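Side-chain contacts in fatty acid-binding protein homolog 1 (Echinococcus granulosus, PDB 1O8V), which binds long-chain fatty acids inside a beta-barrel and has been implicated in the acquisition, storage and transport of lipids: residues Glu22-Asp27 with Lys102-Glu107; Glu74-Ser79 with His95-Lys100. One frame throughout, in Å; residues are numbered along the deposited sequence. Where two conformers were deposited one is given.

Interaction 1: Glu22-Asp27 with Lys102-Glu107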
# COMPACT_ATOMS: atom_id res chain seq x y z
N GLU A 22 -5.71 6.60 -12.45
CA GLU A 22 -6.39 7.56 -13.31
C GLU A 22 -7.13 8.58 -12.44
O GLU A 22 -7.03 9.78 -12.64
CB GLU A 22 -7.33 6.83 -14.29
CG GLU A 22 -6.56 6.07 -15.37
CD GLU A 22 -7.27 4.91 -16.06
OE1 GLU A 22 -8.48 4.72 -15.85
OE2 GLU A 22 -6.58 4.18 -16.83
N ARG A 23 -7.84 8.10 -11.42
CA ARG A 23 -8.60 8.99 -10.55
C ARG A 23 -7.72 9.91 -9.72
O ARG A 23 -8.11 11.02 -9.40
CB ARG A 23 -9.52 8.17 -9.62
CG ARG A 23 -10.53 8.96 -8.83
CD ARG A 23 -11.51 9.77 -9.67
NE ARG A 23 -12.31 8.88 -10.49
CZ ARG A 23 -13.48 8.37 -10.12
NH1 ARG A 23 -14.02 8.69 -8.95
NH2 ARG A 23 -14.10 7.52 -10.94
N LEU A 24 -6.54 9.43 -9.36
CA LEU A 24 -5.59 10.19 -8.53
C LEU A 24 -4.75 11.19 -9.34
O LEU A 24 -3.99 11.98 -8.75
CB LEU A 24 -4.66 9.24 -7.80
CG LEU A 24 -5.30 8.43 -6.68
CD1 LEU A 24 -4.35 7.35 -6.16
CD2 LEU A 24 -5.77 9.36 -5.58
N GLY A 25 -4.86 11.17 -10.66
CA GLY A 25 -4.13 12.12 -11.47
C GLY A 25 -2.71 11.71 -11.84
O GLY A 25 -1.91 12.56 -12.28
N VAL A 26 -2.41 10.42 -11.69
CA VAL A 26 -1.11 9.91 -12.05
C VAL A 26 -0.93 10.08 -13.57
O VAL A 26 -1.84 9.79 -14.35
CB VAL A 26 -0.96 8.44 -11.65
CG1 VAL A 26 0.42 7.94 -12.00
CG2 VAL A 26 -1.22 8.27 -10.13
N ASP A 27 0.24 10.54 -13.99
CA ASP A 27 0.45 10.82 -15.41
C ASP A 27 0.64 9.57 -16.25
O ASP A 27 0.88 8.47 -15.71
CB ASP A 27 1.57 11.87 -15.62
CG ASP A 27 2.94 11.39 -15.26
OD1 ASP A 27 3.22 10.19 -15.24
OD2 ASP A 27 3.85 12.22 -15.01
N LYS A 102 -7.86 14.06 -3.01
CA LYS A 102 -8.43 12.74 -2.80
C LYS A 102 -7.88 12.11 -1.54
O LYS A 102 -6.71 12.29 -1.22
CB LYS A 102 -8.09 11.82 -3.96
CG LYS A 102 -8.61 12.25 -5.31
CD LYS A 102 -10.11 12.30 -5.35
CE LYS A 102 -10.61 12.61 -6.75
NZ LYS A 102 -12.10 12.82 -6.77
N VAL A 103 -8.70 11.30 -0.89
CA VAL A 103 -8.22 10.41 0.16
C VAL A 103 -8.22 9.01 -0.44
O VAL A 103 -9.23 8.56 -0.99
CB VAL A 103 -9.08 10.46 1.43
CG1 VAL A 103 -8.53 9.52 2.49
CG2 VAL A 103 -9.14 11.85 1.99
N THR A 104 -7.09 8.34 -0.33
CA THR A 104 -6.96 6.94 -0.73
C THR A 104 -7.10 6.09 0.51
O THR A 104 -6.42 6.35 1.51
CB THR A 104 -5.61 6.67 -1.39
OG1 THR A 104 -5.44 7.51 -2.54
CG2 THR A 104 -5.54 5.24 -1.89
N TYR A 105 -7.96 5.07 0.46
CA TYR A 105 -8.17 4.14 1.55
C TYR A 105 -7.64 2.78 1.12
O TYR A 105 -8.13 2.18 0.17
CB TYR A 105 -9.65 4.04 1.92
CG TYR A 105 -10.26 5.32 2.39
CD1 TYR A 105 -10.13 5.74 3.70
CD2 TYR A 105 -10.99 6.12 1.53
CE1 TYR A 105 -10.71 6.91 4.13
CE2 TYR A 105 -11.59 7.29 1.96
CZ TYR A 105 -11.44 7.69 3.25
OH TYR A 105 -12.03 8.86 3.64
N ILE A 106 -6.65 2.30 1.84
CA ILE A 106 -6.05 0.99 1.61
C ILE A 106 -6.44 0.11 2.80
O ILE A 106 -6.38 0.53 3.95
CB ILE A 106 -4.51 1.09 1.49
CG1 ILE A 106 -4.12 2.14 0.45
CG2 ILE A 106 -3.92 -0.26 1.17
CD1 ILE A 106 -2.66 2.55 0.52
N GLU A 107 -6.85 -1.12 2.52
CA GLU A 107 -7.12 -2.12 3.56
C GLU A 107 -6.28 -3.33 3.20
O GLU A 107 -6.37 -3.81 2.07
CB GLU A 107 -8.60 -2.51 3.61
CG GLU A 107 -9.60 -1.39 3.91
CD GLU A 107 -11.06 -1.71 3.50
OE1 GLU A 107 -11.35 -2.83 3.02
OE2 GLU A 107 -11.95 -0.82 3.65

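Interaction 2: Glu74-Ser79 with His95-Lys100. With PLM (palmitic acid), chain B.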
# COMPACT_ATOMS: atom_id res chain seq x y z
N GLU A 74 3.85 11.06 4.28
CA GLU A 74 4.27 10.02 3.37
C GLU A 74 4.42 10.61 1.97
O GLU A 74 3.74 11.57 1.62
CB GLU A 74 3.25 8.86 3.39
CG GLU A 74 3.53 7.78 2.36
CD GLU A 74 2.55 6.62 2.39
OE1 GLU A 74 1.51 6.68 3.10
OE2 GLU A 74 2.87 5.63 1.68
N VAL A 75 5.35 10.08 1.18
CA VAL A 75 5.40 10.36 -0.23
C VAL A 75 5.00 9.07 -0.96
O VAL A 75 5.58 8.00 -0.73
CB VAL A 75 6.77 10.85 -0.67
CG1 VAL A 75 6.77 11.13 -2.12
CG2 VAL A 75 7.15 12.10 0.14
N THR A 76 3.97 9.14 -1.79
CA THR A 76 3.52 7.99 -2.57
C THR A 76 4.49 7.68 -3.72
O THR A 76 5.33 8.52 -4.05
CB THR A 76 2.11 8.26 -3.15
OG1 THR A 76 2.15 9.39 -4.04
CG2 THR A 76 1.15 8.63 -2.03
N PRO A 77 4.39 6.50 -4.31
CA PRO A 77 5.30 6.13 -5.40
C PRO A 77 5.24 7.08 -6.59
O PRO A 77 6.24 7.20 -7.26
CB PRO A 77 4.82 4.74 -5.79
CG PRO A 77 4.24 4.20 -4.55
CD PRO A 77 3.51 5.38 -3.96
N ASP A 78 4.10 7.74 -6.84
CA ASP A 78 3.95 8.71 -7.93
C ASP A 78 4.30 10.14 -7.50
O ASP A 78 4.06 11.09 -8.23
CB ASP A 78 2.51 8.66 -8.50
CG ASP A 78 1.49 9.02 -7.50
OD1 ASP A 78 1.46 8.40 -6.42
OD2 ASP A 78 0.67 9.93 -7.70
N SER A 79 4.84 10.26 -6.30
CA SER A 79 5.43 11.50 -5.75
C SER A 79 4.36 12.57 -5.44
O SER A 79 4.44 13.72 -5.88
CB SER A 79 6.51 12.07 -6.67
OG SER A 79 7.23 13.06 -5.96
N HIS A 95 -5.01 1.91 6.15
CA HIS A 95 -3.98 2.85 5.78
C HIS A 95 -4.64 3.93 4.90
O HIS A 95 -5.00 3.66 3.76
CB HIS A 95 -2.91 2.08 5.02
CG HIS A 95 -1.75 2.89 4.53
ND1 HIS A 95 -0.71 2.30 3.83
CD2 HIS A 95 -1.43 4.21 4.63
CE1 HIS A 95 0.17 3.22 3.48
NE2 HIS A 95 -0.22 4.38 3.97
N GLU A 96 -4.84 5.13 5.44
CA GLU A 96 -5.37 6.25 4.66
C GLU A 96 -4.25 7.17 4.18
O GLU A 96 -3.25 7.33 4.86
CB GLU A 96 -6.38 7.08 5.43
CG GLU A 96 -5.76 7.79 6.63
CD GLU A 96 -6.78 8.56 7.45
OE1 GLU A 96 -7.56 7.97 8.24
OE2 GLU A 96 -6.76 9.80 7.31
N GLN A 97 -4.46 7.80 3.03
CA GLN A 97 -3.52 8.74 2.43
C GLN A 97 -4.30 9.93 1.89
O GLN A 97 -5.01 9.80 0.89
CB GLN A 97 -2.75 8.11 1.27
CG GLN A 97 -1.91 6.92 1.63
CD GLN A 97 -1.34 6.24 0.44
OE1 GLN A 97 -2.02 6.09 -0.58
NE2 GLN A 97 -0.13 5.71 0.59
N ASP A 98 -4.17 11.09 2.52
CA ASP A 98 -4.87 12.30 2.10
C ASP A 98 -3.91 13.19 1.33
O ASP A 98 -2.94 13.71 1.91
CB ASP A 98 -5.38 13.02 3.36
CG ASP A 98 -5.98 14.35 3.07
OD1 ASP A 98 -6.36 14.61 1.91
OD2 ASP A 98 -6.11 15.19 4.01
N ASP A 99 -4.18 13.41 0.05
CA ASP A 99 -3.32 14.23 -0.79
C ASP A 99 -3.86 15.65 -0.97
O ASP A 99 -3.28 16.44 -1.72
CB ASP A 99 -3.00 13.53 -2.12
CG ASP A 99 -4.17 13.45 -3.07
OD1 ASP A 99 -5.04 14.33 -3.05
OD2 ASP A 99 -4.27 12.55 -3.91
N LYS A 100 -4.96 15.95 -0.28
CA LYS A 100 -5.65 17.27 -0.24
C LYS A 100 -6.69 17.44 -1.34
O LYS A 100 -7.49 18.41 -1.31
CB LYS A 100 -4.70 18.48 -0.24
CG LYS A 100 -3.66 18.49 0.84
CD LYS A 100 -2.68 19.65 0.58
CE LYS A 100 -1.70 19.89 1.73
NZ LYS A 100 -0.28 19.94 1.24
C1 PLM B . -0.42 -1.99 -2.36
O1 PLM B . -0.32 -2.93 -3.24
O2 PLM B . 0.17 -2.19 -1.20
C2 PLM B . -1.19 -0.72 -2.72
C3 PLM B . -0.38 0.55 -2.53
C4 PLM B . -1.18 1.72 -3.10
C5 PLM B . -0.46 3.04 -2.83
C6 PLM B . -1.27 4.27 -3.26
C7 PLM B . -1.56 4.40 -4.76
C8 PLM B . -0.46 5.19 -5.43
C9 PLM B . -0.55 5.25 -6.94
CA PLM B . 0.84 5.36 -7.54
CB PLM B . 1.14 4.31 -8.58
CC PLM B . 2.58 4.35 -9.10
CD PLM B . 3.09 2.95 -9.39
CE PLM B . 3.99 2.36 -8.31
CF PLM B . 4.32 0.91 -8.63
CG PLM B . 5.21 0.23 -7.60
O HOH W 1 2.19 4.64 -0.69

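Interaction 1: Glu22-Asp27 with Lys102-Glu107
Leu24 lays its CD2 methyl against the root of the Lys102 side chain and the hydroxyl of Thr104, touching Lys102 just before strand 103-111 and Thr104 within it. Leu24 CD2 lies 3.7 Å from Lys102 CB and 3.6 Å from Thr104 OG1; the second methyl, Leu24 CD1, reaches the same Thr104 OG1 at 3.8 Å, so the fork of the leucine straddles the hydroxyl. The Leu24 and Thr104 side chains meet at about a right angle. With CG of Leu24 opposite its own carbonyl carbon (chi1 -71°) and chi2 extended, both methyls are carried forward to the strand. These contacts are van der Waals packing; no hydrogen bond joins the two segments. They pack the end of helix 17-24, part of the helical lid of the fatty acid-binding protein fold, on strand 103-111 of the barrel wall, and the nearest atoms of the Leu24 side chain and the bound palmitic acid are about 4 Å apart. Val121 on the adjoining strand 114-121 touches both Leu24 and Thr104. Further out, the Lys102 chain bends at chi2 (-62°) and runs obliquely past the end of the helix, Lys102 CE lying 4.0 Å from Arg23 O and 4.2 Å from Arg23 CD. The like-charged ends, Lys102 NZ and Arg23 NH1, stay 5.0 Å apart; both form salt bridges with Asp122 OD2, which probably offsets their like charges, while Arg23 NH2 pairs with Glu123. Behind Leu24 the helix stops in a Schellman motif at Gly25, whose positive phi turns the chain away and whose N bonds back to Glu22 O, the Gly25 N to Glu22 O distance being 3.2 Å.

Interaction 2: Glu74-Ser79 with His95-Lys100
Glu74 OE1 draws two side-chain donors from strand 92-98 onto one carboxylate oxygen. His95 NE2 donates to Glu74 OE1 at 3.0 Å with an N-H...O angle of 160°, aimed at the syn lone pair of that oxygen; ring and carboxylate are nearly coplanar and meet edge to edge. Gln97 NE2 bonds to the same Glu74 OE1 at 3.2 Å, but from above the carboxylate, with its amide turned 66° from that plane. Glu74 can span the gap because CG stands opposite the backbone N (chi1 174°) and the rest of the chain is extended. A water links the same pair, donating to Glu74 OE2 and accepting from Gln97 NE2. Ser84 OG is a further partner of Glu74 OE1, and His95 ND1 bonds to Arg108, which binds the fatty acid carboxylate.

Van der Waals contacts complete the site. Thr76 CG2 sits 4.1 Å from Gln97 NE2, while palmitic acid runs past Gln97 and Pro77: Gln97 OE1 is 3.3 Å from its C6, and Pro77 CB 3.6 Å from its CE. Backbone structure shapes the first segment, a type I turn from Thr76 to Ser79. Across that turn Thr76 OG1 donates to Asp78 OD1 at 2.7 Å, and Asp78 OD1 in turn lies against the ligand chain. Strands 72-75 and 92-98 are not paired directly; strand 81-89 lies between them in the sheet, so these long side chains reach across it within the barrel interior.

Several donors converging on this carboxylate, in a largely buried contact, would probably stabilise its negative charge, and the link Glu74-His95-Arg108 suggests that this charge could be felt, through the imidazole, at Arg108, which binds the ligand together with Arg128 and Tyr130.

From the N terminus the chain passes through helix 17-24, and its last turn, in 22-27, meets 102-107 about 75 residues later: interaction 1 closes this long loop, which holds the second helix of the lid and much of the barrel. Interaction 2 is nested inside it, closing a short loop from 74-79 to 95-100 that contains strand 81-89. A tight connection then leads into strand 103-111, which pairs antiparallel with 92-98, probably through bonds from Thr104 N to Gln97 O and from Ile106 N to His95 O. Val26 also packs on Asp78. Lid, turn and two neighbouring strands thus meet beside the ligand.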